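Local coordinates for protein acyl-CoA dehydrogenase (Geobacillus kaustophilus, PDB 2PG0) that binds FAD and has acyl-CoA dehydrogenase activity, probably introducing a double bond at the alpha-beta position of acyl chains, at residues 31-34 against 35-38; 243-246 against 247-251; 318-321 against 322-326. One frame throughout, in Å; residues are numbered along the deposited sequence.

Overall arrangement
The three contacts follow one another along the chain, none nested in or crossing another, and each joins neighbouring turns of a single helix; none closes a long loop. Contact 1 comes first, on the short helix 33-39 of the N-terminal domain, its centre about 29 Å from that of contact 2 and about 33 Å from that of contact 3. Contact 2 lies near the start of the long helix 237-273, and contact 3 opens helix 319-343; both belong to the C-terminal domain. Their centres are about 9 Å apart, and they touch: Gln246 OE1 probably accepts a hydrogen bond from Ile318 N, while Val322 packs on the 246-250 turn, tying the two helices together.

Contact 1: residues 31-34 against 35-38; sequences PHYN and DWEK
Trp36 lays one face of its indole against His32 and Tyr33. CB of His32 stands 3.3 Å above that plane, offset toward the rim, and CA of Tyr33 lies over the same face. The first torsion of Trp36 (chi1 -65°) allows this by setting CG anti to the carbonyl carbon, the ring turned toward the backbone N. The imidazole of His32 is slid aside: its plane is 30° from the indole plane, but with centroids 5.9 Å apart the rings barely overlap. A water links them, accepting from Trp36 NE1 in the indole plane at 2.9 Å and lying 2.9 Å from His32 ND1. Tyr33 points another way, its side chain at about a right angle to that of Trp36, and Tyr33 CD1 meets Trp36 CE3 at 4.0 Å.

This is i to i+3 and i to i+4 packing where the chain enters the short helix 33-39 of the N-terminal domain, and Trp36 N bonds to His32 O at 3.1 Å. A broad indole suits a buried position here, since Phe46 also packs against it edge-to-face.

Glu37 brings its carboxylate to the phenol of Tyr33, planes 44° apart, with Glu37 CD 3.5 Å from Tyr33 CE2. A phenol suits this place because its ring carbons pack against Trp36 and Glu37 while Tyr33 OH is hydrogen-bonded with Ser87 N.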
ATOM      1  N   PRO A  31     -24.166  28.319  -3.594  1.00 17.33           N
ATOM      2  CA  PRO A  31     -23.589  29.511  -4.224  1.00 18.20           C
ATOM      3  C   PRO A  31     -22.826  30.430  -3.271  1.00 18.39           C
ATOM      4  O   PRO A  31     -22.057  31.279  -3.743  1.00 19.78           O
ATOM      5  CB  PRO A  31     -24.813  30.258  -4.774  1.00 17.96           C
ATOM      6  CG  PRO A  31     -26.017  29.382  -4.508  1.00 18.66           C
ATOM      7  CD  PRO A  31     -25.623  28.453  -3.409  1.00 17.88           C
ATOM      8  N   HIS A  32     -23.057  30.276  -1.967  1.00 18.42           N
ATOM      9  CA  HIS A  32     -22.477  31.134  -0.916  1.00 18.25           C
ATOM     10  C   HIS A  32     -21.203  30.543  -0.296  1.00 17.48           C
ATOM     11  O   HIS A  32     -20.478  31.241   0.418  1.00 16.67           O
ATOM     12  CB  HIS A  32     -23.459  31.303   0.249  1.00 19.29           C
ATOM     13  CG  HIS A  32     -24.738  31.996  -0.100  1.00 21.97           C
ATOM     14  ND1 HIS A  32     -25.012  33.289   0.296  1.00 25.10           N
ATOM     15  CD2 HIS A  32     -25.839  31.564  -0.762  1.00 23.70           C
ATOM     16  CE1 HIS A  32     -26.220  33.627  -0.120  1.00 25.73           C
ATOM     17  NE2 HIS A  32     -26.739  32.602  -0.775  1.00 24.86           N
ATOM     18  N   TYR A  33     -20.965  29.253  -0.520  1.00 16.73           N
ATOM     19  CA  TYR A  33     -19.935  28.527   0.233  1.00 16.57           C
ATOM     20  C   TYR A  33     -18.548  29.162   0.128  1.00 16.81           C
ATOM     21  O   TYR A  33     -17.863  29.313   1.141  1.00 16.71           O
ATOM     22  CB  TYR A  33     -19.894  27.061  -0.196  1.00 16.12           C
ATOM     23  CG  TYR A  33     -19.057  26.164   0.692  1.00 15.27           C
ATOM     24  CD1 TYR A  33     -19.609  25.575   1.831  1.00 14.95           C
ATOM     25  CD2 TYR A  33     -17.720  25.892   0.386  1.00 14.92           C
ATOM     26  CE1 TYR A  33     -18.849  24.735   2.645  1.00 14.51           C
ATOM     27  CE2 TYR A  33     -16.952  25.047   1.196  1.00 14.06           C
ATOM     28  CZ  TYR A  33     -17.525  24.478   2.319  1.00 14.48           C
ATOM     29  OH  TYR A  33     -16.787  23.646   3.120  1.00 14.67           O
ATOM     30  N   ASN A  34     -18.146  29.539  -1.086  1.00 17.44           N
ATOM     31  CA  ASN A  34     -16.822  30.135  -1.313  1.00 18.61           C
ATOM     32  C   ASN A  34     -16.621  31.454  -0.558  1.00 18.63           C
ATOM     33  O   ASN A  34     -15.529  31.722  -0.043  1.00 18.34           O
ATOM     34  CB  ASN A  34     -16.551  30.316  -2.816  1.00 19.41           C
ATOM     35  CG  ASN A  34     -16.408  28.984  -3.560  1.00 21.93           C
ATOM     36  OD1 ASN A  34     -16.483  27.907  -2.966  1.00 25.96           O
ATOM     37  ND2 ASN A  34     -16.200  29.060  -4.872  1.00 26.24           N
ATOM     38  N   ASP A  35     -17.683  32.260  -0.483  1.00 18.51           N
ATOM     39  CA  ASP A  35     -17.673  33.503   0.299  1.00 19.19           C
ATOM     40  C   ASP A  35     -17.513  33.242   1.797  1.00 18.42           C
ATOM     41  O   ASP A  35     -16.813  33.977   2.498  1.00 17.94           O
ATOM     42  CB  ASP A  35     -18.957  34.298   0.058  1.00 20.11           C
ATOM     43  CG  ASP A  35     -18.948  35.039  -1.259  1.00 23.46           C
ATOM     44  OD1 ASP A  35     -17.874  35.116  -1.899  1.00 27.81           O
ATOM     45  OD2 ASP A  35     -20.022  35.561  -1.652  1.00 28.61           O
ATOM     46  N   TRP A  36     -18.170  32.193   2.278  1.00 17.65           N
ATOM     47  CA  TRP A  36     -18.077  31.820   3.680  1.00 17.45           C
ATOM     48  C   TRP A  36     -16.640  31.444   4.040  1.00 17.12           C
ATOM     49  O   TRP A  36     -16.139  31.811   5.101  1.00 16.73           O
ATOM     50  CB  TRP A  36     -18.984  30.640   3.977  1.00 17.36           C
ATOM     51  CG  TRP A  36     -20.445  30.891   3.823  1.00 17.82           C
ATOM     52  CD1 TRP A  36     -21.083  32.100   3.718  1.00 17.53           C
ATOM     53  CD2 TRP A  36     -21.465  29.892   3.796  1.00 17.84           C
ATOM     54  NE1 TRP A  36     -22.446  31.906   3.606  1.00 17.94           N
ATOM     55  CE2 TRP A  36     -22.706  30.561   3.663  1.00 18.68           C
ATOM     56  CE3 TRP A  36     -21.452  28.492   3.873  1.00 18.24           C
ATOM     57  CZ2 TRP A  36     -23.922  29.873   3.603  1.00 18.42           C
ATOM     58  CZ3 TRP A  36     -22.661  27.812   3.814  1.00 18.62           C
ATOM     59  CH2 TRP A  36     -23.877  28.504   3.680  1.00 18.03           C
ATOM     60  N   GLU A  37     -15.986  30.710   3.145  1.00 17.15           N
ATOM     61  CA  GLU A  37     -14.595  30.328   3.356  1.00 17.68           C
ATOM     62  C   GLU A  37     -13.681  31.543   3.435  1.00 18.24           C
ATOM     63  O   GLU A  37     -12.789  31.601   4.287  1.00 18.10           O
ATOM     64  CB  GLU A  37     -14.132  29.381   2.262  1.00 17.68           C
ATOM     65  CG  GLU A  37     -14.788  28.035   2.350  1.00 18.13           C
ATOM     66  CD  GLU A  37     -14.030  27.019   1.566  1.00 21.34           C
ATOM     67  OE1 GLU A  37     -13.974  27.162   0.323  1.00 22.27           O
ATOM     68  OE2 GLU A  37     -13.468  26.096   2.198  1.00 21.40           O
ATOM     69  N   LYS A  38     -13.922  32.511   2.555  1.00 19.03           N
ATOM     70  CA  LYS A  38     -13.183  33.773   2.550  1.00 19.99           C
ATOM     71  C   LYS A  38     -13.326  34.533   3.863  1.00 20.17           C
ATOM     72  O   LYS A  38     -12.347  35.074   4.377  1.00 20.50           O
ATOM     73  CB  LYS A  38     -13.658  34.663   1.402  1.00 20.40           C
ATOM     74  CG  LYS A  38     -13.209  34.226   0.030  1.00 23.17           C
ATOM     75  CD  LYS A  38     -13.767  35.186  -1.006  1.00 27.77           C
ATOM     76  CE  LYS A  38     -13.287  34.854  -2.403  1.00 29.86           C
ATOM     77  NZ  LYS A  38     -13.797  35.873  -3.369  1.00 32.81           N
TER
HETATM   78  O   HOH W   1     -19.664  32.278  -2.711  1.00 24.41           O
HETATM   79  O   HOH W   2     -24.121  34.169   2.877  1.00 55.60           O
HETATM   80  O   HOH W   3     -14.390  23.862   3.414  1.00 15.82           O

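Contact 2: residues 243-246 against 247-251; sequences EKLQ and QERLV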
ATOM      1  N   GLU A 243     -20.257   6.817  25.874  1.00 26.50           N
ATOM      2  CA  GLU A 243     -21.554   6.410  25.325  1.00 27.09           C
ATOM      3  C   GLU A 243     -21.899   7.151  24.019  1.00 25.97           C
ATOM      4  O   GLU A 243     -22.232   6.527  23.012  1.00 26.30           O
ATOM      5  CB  GLU A 243     -22.640   6.634  26.388  1.00 26.90           C
ATOM      6  CG  GLU A 243     -24.059   6.209  26.018  1.00 28.97           C
ATOM      7  CD  GLU A 243     -25.081   6.546  27.110  1.00 29.72           C
ATOM      8  OE1 GLU A 243     -24.684   6.706  28.290  1.00 34.49           O
ATOM      9  OE2 GLU A 243     -26.290   6.666  26.794  1.00 33.53           O
ATOM     10  N   LYS A 244     -21.797   8.478  24.037  1.00 25.06           N
ATOM     11  CA  LYS A 244     -22.177   9.299  22.882  1.00 24.01           C
ATOM     12  C   LYS A 244     -21.174   9.275  21.717  1.00 23.72           C
ATOM     13  O   LYS A 244     -21.528   9.591  20.579  1.00 22.97           O
ATOM     14  CB  LYS A 244     -22.430  10.741  23.320  1.00 24.02           C
ATOM     15  CG  LYS A 244     -23.632  10.915  24.248  1.00 23.38           C
ATOM     16  CD  LYS A 244     -24.918  10.523  23.553  1.00 22.76           C
ATOM     17  CE  LYS A 244     -26.135  10.942  24.348  1.00 22.40           C
ATOM     18  NZ  LYS A 244     -27.355  10.332  23.767  1.00 22.60           N
ATOM     19  N   LEU A 245     -19.927   8.902  21.998  1.00 23.47           N
ATOM     20  CA  LEU A 245     -18.903   8.838  20.946  1.00 23.20           C
ATOM     21  C   LEU A 245     -19.202   7.812  19.830  1.00 22.69           C
ATOM     22  O   LEU A 245     -18.666   7.947  18.727  1.00 22.56           O
ATOM     23  CB  LEU A 245     -17.489   8.667  21.543  1.00 23.61           C
ATOM     24  CG  LEU A 245     -16.795   9.953  22.045  1.00 24.35           C
ATOM     25  CD1 LEU A 245     -15.707   9.656  23.075  1.00 25.54           C
ATOM     26  CD2 LEU A 245     -16.219  10.787  20.906  1.00 25.08           C
ATOM     27  N   GLN A 246     -20.052   6.815  20.104  1.00 22.24           N
ATOM     28  CA  GLN A 246     -20.526   5.884  19.059  1.00 21.78           C
ATOM     29  C   GLN A 246     -21.224   6.659  17.931  1.00 20.36           C
ATOM     30  O   GLN A 246     -20.842   6.534  16.771  1.00 19.50           O
ATOM     31  CB  GLN A 246     -21.437   4.765  19.617  1.00 21.92           C
ATOM     32  CG  GLN A 246     -22.092   3.857  18.525  1.00 23.27           C
ATOM     33  CD  GLN A 246     -22.909   2.661  19.059  1.00 24.47           C
ATOM     34  OE1 GLN A 246     -22.418   1.837  19.846  1.00 28.88           O
ATOM     35  NE2 GLN A 246     -24.155   2.545  18.594  1.00 28.17           N
ATOM     36  N   GLN A 247     -22.231   7.466  18.276  1.00 18.86           N
ATOM     37  CA  GLN A 247     -22.893   8.304  17.270  1.00 17.72           C
ATOM     38  C   GLN A 247     -21.932   9.319  16.639  1.00 17.30           C
ATOM     39  O   GLN A 247     -21.974   9.533  15.426  1.00 16.18           O
ATOM     40  CB  GLN A 247     -24.151   8.987  17.834  1.00 17.54           C
ATOM     41  CG  GLN A 247     -24.912   9.826  16.792  1.00 16.85           C
ATOM     42  CD  GLN A 247     -26.405   9.909  17.063  1.00 16.51           C
ATOM     43  OE1 GLN A 247     -27.083   8.890  17.230  1.00 17.21           O
ATOM     44  NE2 GLN A 247     -26.930  11.128  17.087  1.00 15.72           N
ATOM     45  N   GLU A 248     -21.072   9.935  17.457  1.00 17.16           N
ATOM     46  CA  GLU A 248     -20.084  10.909  16.957  1.00 18.06           C
ATOM     47  C   GLU A 248     -19.200  10.312  15.846  1.00 16.72           C
ATOM     48  O   GLU A 248     -19.058  10.897  14.762  1.00 16.09           O
ATOM     49  CB  GLU A 248     -19.216  11.468  18.098  1.00 17.88           C
ATOM     50  CG  GLU A 248     -18.201  12.534  17.632  1.00 20.50           C
ATOM     51  CD  GLU A 248     -17.471  13.251  18.776  1.00 20.98           C
ATOM     52  OE1 GLU A 248     -18.034  13.384  19.886  1.00 25.11           O
ATOM     53  OE2 GLU A 248     -16.325  13.704  18.549  1.00 24.52           O
ATOM     54  N   ARG A 249     -18.621   9.148  16.124  1.00 16.23           N
ATOM     55  CA  ARG A 249     -17.777   8.455  15.153  1.00 15.75           C
ATOM     56  C   ARG A 249     -18.547   8.040  13.897  1.00 14.95           C
ATOM     57  O   ARG A 249     -18.004   8.085  12.788  1.00 14.57           O
ATOM     58  CB  ARG A 249     -17.055   7.276  15.815  1.00 15.91           C
ATOM     59  CG  ARG A 249     -15.959   7.770  16.753  1.00 17.67           C
ATOM     60  CD  ARG A 249     -15.601   6.799  17.860  1.00 20.95           C
ATOM     61  NE  ARG A 249     -14.669   7.451  18.782  1.00 22.88           N
ATOM     62  CZ  ARG A 249     -14.329   6.988  19.986  1.00 24.33           C
ATOM     63  NH1 ARG A 249     -14.848   5.858  20.446  1.00 23.65           N
ATOM     64  NH2 ARG A 249     -13.464   7.671  20.733  1.00 24.32           N
ATOM     65  N   LEU A 250     -19.813   7.662  14.076  1.00 14.55           N
ATOM     66  CA  LEU A 250     -20.673   7.314  12.945  1.00 14.01           C
ATOM     67  C   LEU A 250     -20.907   8.521  12.037  1.00 14.17           C
ATOM     68  O   LEU A 250     -20.901   8.390  10.809  1.00 13.34           O
ATOM     69  CB  LEU A 250     -22.008   6.716  13.421  1.00 14.28           C
ATOM     70  CG  LEU A 250     -22.980   6.195  12.344  1.00 14.23           C
ATOM     71  CD1 LEU A 250     -22.289   5.225  11.361  1.00 13.12           C
ATOM     72  CD2 LEU A 250     -24.202   5.541  12.985  1.00 13.92           C
ATOM     73  N   VAL A 251     -21.119   9.686  12.643  1.00 13.92           N
ATOM     74  CA  VAL A 251     -21.337  10.923  11.887  1.00 14.03           C
ATOM     75  C   VAL A 251     -20.108  11.272  11.044  1.00 13.70           C
ATOM     76  O   VAL A 251     -20.225  11.598   9.861  1.00 13.24           O
ATOM     77  CB  VAL A 251     -21.750  12.086  12.836  1.00 14.48           C
ATOM     78  CG1 VAL A 251     -21.685  13.429  12.131  1.00 14.72           C
ATOM     79  CG2 VAL A 251     -23.165  11.829  13.386  1.00 14.37           C
TER
HETATM   80  O   HOH W   4     -23.930   6.787  20.733  1.00 24.14           O
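Leu245 packs on one face of the guanidinium of Arg249: Leu245 CB sits over the centre of the flat group, 3.9 Å above the plane, while Leu245 CD1 approaches Arg249 NH2 at 3.8 Å. Arg249 reaches this position with CG beside its own backbone N (chi1 -72°) and the chain extended from there to NE, its methylenes running past the carbonyl of Leu245; CG and CD of Arg249 each lie 3.4 Å from Leu245 O. Arginine suits the site because its aliphatic stem can lie along the helix while NE donates to Ala369 O. Cut back to alanine, this position would probably leave Ala369 O without its side-chain N-H donor and Leu245 CB without the flat group that packs on it.

The other branch of the leucine serves a different neighbour. CD2 of Leu245 touches Glu248 OE1 at 3.3 Å, the two side chains running side by side in the same direction. Glu248 is extended, with CG anti to N (chi1 -178°), and this buried residue has its side chain close to that of the FAD-binding Met129.

The spacing is that of an alpha-helix, i to i+3 for Leu245 with Glu248 and i to i+4 for Leu245 with Arg249, near the start of helix 237-273 in the C-terminal domain of the acyl-CoA dehydrogenase family. Along the backbone, Arg249 N donates to Leu245 O at 2.9 Å.

Gln246 and Gln247 extend their chains from the helix, and long amides suit these places because each can donate and accept at once. Gln246 NE2 bonds to His312 ND1, while Gln247 OE1 and NE2 bond to His312 NE2 and Asp96 O respectively. Between turns, a water donates to Glu243 O and accepts from Gln247 N at 3.1 Å.

Contact 3: residues 318-321 against 322-326; sequences IVTE and VSMAK
Ser323 grips the carbonyl of Val319 with two donors. Its OG donates to Val319 O at 2.9 Å, and its backbone N donates to the same oxygen at 3.2 Å. The two donors come from opposite faces of the carbonyl plane, the hydroxyl tilted 26° from it. Ser323 manages this because its OG lies anti to the carbonyl carbon (chi1 -61°), turned back toward the preceding turn. Serine suits this buried position since its hydroxyl finds an acceptor within its own helix.

The remaining hydrogen bonds between the two segments are backbone bonds of the regular i to i+4 kind. Val322 N donates to Ile318 O at 3.0 Å, and Met324 N and Ala325 N reach Thr320 O and Glu321 O in the same fashion. Together they form the first turns of helix 319-343 in the C-terminal domain of the acyl-CoA dehydrogenase family, with Ile318 at the N-cap position.

Van der Waals packing makes up the rest. Thr320 and Met324 lie side by side and point the same way, the methyl CG2 of Thr320 meeting CE of Met324 at 3.7 Å. The chain of Met324, extended beyond CG, also packs on Ile379 of helix 372-382 and on Thr296 of a second subunit; a long, unbranched side chain can reach past Thr320 to both. Threonine is equally apt, for its methyl meets the methionine while OG1 bonds to Gln382 NE2. Val322 sets CG1 between its backbone N and carbonyl carbon (chi1 75°), bringing this methyl to 3.4 Å from Val319 O; a compact, branched side chain suits a buried place this close to the backbone of the preceding turn.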
ATOM      1  N   ILE A 318     -22.630  -1.121  18.954  1.00 25.65           N
ATOM      2  CA  ILE A 318     -21.676  -1.452  17.880  1.00 24.66           C
ATOM      3  C   ILE A 318     -20.385  -0.612  17.927  1.00 23.36           C
ATOM      4  O   ILE A 318     -19.956  -0.019  16.932  1.00 22.93           O
ATOM      5  CB  ILE A 318     -22.349  -1.389  16.481  1.00 25.18           C
ATOM      6  CG1 ILE A 318     -23.305  -0.191  16.412  1.00 25.52           C
ATOM      7  CG2 ILE A 318     -23.093  -2.707  16.190  1.00 25.07           C
ATOM      8  CD1 ILE A 318     -23.765   0.168  15.046  1.00 27.92           C
ATOM      9  N   VAL A 319     -19.772  -0.589  19.106  1.00 21.60           N
ATOM     10  CA  VAL A 319     -18.519   0.118  19.355  1.00 20.47           C
ATOM     11  C   VAL A 319     -17.420  -0.287  18.358  1.00 19.44           C
ATOM     12  O   VAL A 319     -16.743   0.572  17.779  1.00 18.86           O
ATOM     13  CB  VAL A 319     -18.053  -0.120  20.826  1.00 20.81           C
ATOM     14  CG1 VAL A 319     -16.702   0.527  21.093  1.00 21.33           C
ATOM     15  CG2 VAL A 319     -19.104   0.417  21.805  1.00 20.70           C
ATOM     16  N   THR A 320     -17.262  -1.593  18.155  1.00 18.26           N
ATOM     17  CA  THR A 320     -16.233  -2.112  17.242  1.00 17.36           C
ATOM     18  C   THR A 320     -16.467  -1.657  15.807  1.00 16.21           C
ATOM     19  O   THR A 320     -15.565  -1.133  15.155  1.00 15.30           O
ATOM     20  CB  THR A 320     -16.180  -3.650  17.278  1.00 18.08           C
ATOM     21  OG1 THR A 320     -15.901  -4.077  18.618  1.00 19.35           O
ATOM     22  CG2 THR A 320     -15.093  -4.180  16.342  1.00 17.73           C
ATOM     23  N   GLU A 321     -17.694  -1.846  15.331  1.00 14.99           N
ATOM     24  CA  GLU A 321     -18.011  -1.613  13.934  1.00 14.86           C
ATOM     25  C   GLU A 321     -17.939  -0.131  13.550  1.00 14.19           C
ATOM     26  O   GLU A 321     -17.522   0.208  12.443  1.00 13.07           O
ATOM     27  CB  GLU A 321     -19.374  -2.229  13.586  1.00 15.67           C
ATOM     28  CG  GLU A 321     -19.407  -3.758  13.669  1.00 17.56           C
ATOM     29  CD  GLU A 321     -19.609  -4.321  15.082  1.00 21.33           C
ATOM     30  OE1 GLU A 321     -19.715  -3.554  16.070  1.00 20.75           O
ATOM     31  OE2 GLU A 321     -19.648  -5.567  15.203  1.00 24.91           O
ATOM     32  N   VAL A 322     -18.343   0.747  14.466  1.00 13.48           N
ATOM     33  CA  VAL A 322     -18.279   2.184  14.200  1.00 13.99           C
ATOM     34  C   VAL A 322     -16.823   2.679  14.195  1.00 13.33           C
ATOM     35  O   VAL A 322     -16.470   3.572  13.432  1.00 13.66           O
ATOM     36  CB  VAL A 322     -19.187   3.014  15.166  1.00 14.04           C
ATOM     37  CG1 VAL A 322     -18.582   3.137  16.566  1.00 14.78           C
ATOM     38  CG2 VAL A 322     -19.442   4.385  14.587  1.00 15.82           C
ATOM     39  N   SER A 323     -15.983   2.076  15.037  1.00 13.19           N
ATOM     40  CA  SER A 323     -14.550   2.393  15.067  1.00 13.11           C
ATOM     41  C   SER A 323     -13.867   1.943  13.777  1.00 12.12           C
ATOM     42  O   SER A 323     -13.031   2.671  13.225  1.00 11.97           O
ATOM     43  CB  SER A 323     -13.884   1.765  16.294  1.00 13.64           C
ATOM     44  OG  SER A 323     -14.462   2.289  17.486  1.00 16.50           O
ATOM     45  N   MET A 324     -14.242   0.750  13.306  1.00 11.61           N
ATOM     46  CA  MET A 324     -13.842   0.241  11.986  1.00 10.56           C
ATOM     47  C   MET A 324     -14.246   1.203  10.870  1.00 11.36           C
ATOM     48  O   MET A 324     -13.418   1.611  10.043  1.00 11.71           O
ATOM     49  CB  MET A 324     -14.497  -1.129  11.734  1.00 10.84           C
ATOM     50  CG  MET A 324     -13.862  -2.291  12.503  1.00 10.15           C
ATOM     51  SD  MET A 324     -14.692  -3.879  12.235  1.00  6.83           S
ATOM     52  CE  MET A 324     -13.528  -4.959  13.083  1.00 12.49           C
ATOM     53  N   ALA A 325     -15.528   1.559  10.852  1.00 11.61           N
ATOM     54  CA  ALA A 325     -16.067   2.474   9.849  1.00 11.78           C
ATOM     55  C   ALA A 325     -15.308   3.807   9.853  1.00 11.99           C
ATOM     56  O   ALA A 325     -14.855   4.270   8.805  1.00 12.07           O
ATOM     57  CB  ALA A 325     -17.571   2.686  10.083  1.00 12.01           C
ATOM     58  N   LYS A 326     -15.121   4.382  11.039  1.00 11.48           N
ATOM     59  CA  LYS A 326     -14.453   5.678  11.174  1.00 11.46           C
ATOM     60  C   LYS A 326     -13.028   5.685  10.610  1.00 11.26           C
ATOM     61  O   LYS A 326     -12.703   6.533   9.789  1.00 11.27           O
ATOM     62  CB  LYS A 326     -14.468   6.141  12.632  1.00 11.56           C
ATOM     63  CG  LYS A 326     -14.188   7.636  12.833  1.00 11.63           C
ATOM     64  CD  LYS A 326     -12.681   7.908  12.826  1.00 12.37           C
ATOM     65  CE  LYS A 326     -12.370   9.347  13.145  1.00 11.39           C
ATOM     66  NZ  LYS A 326     -10.930   9.654  13.019  1.00 10.94           N
TER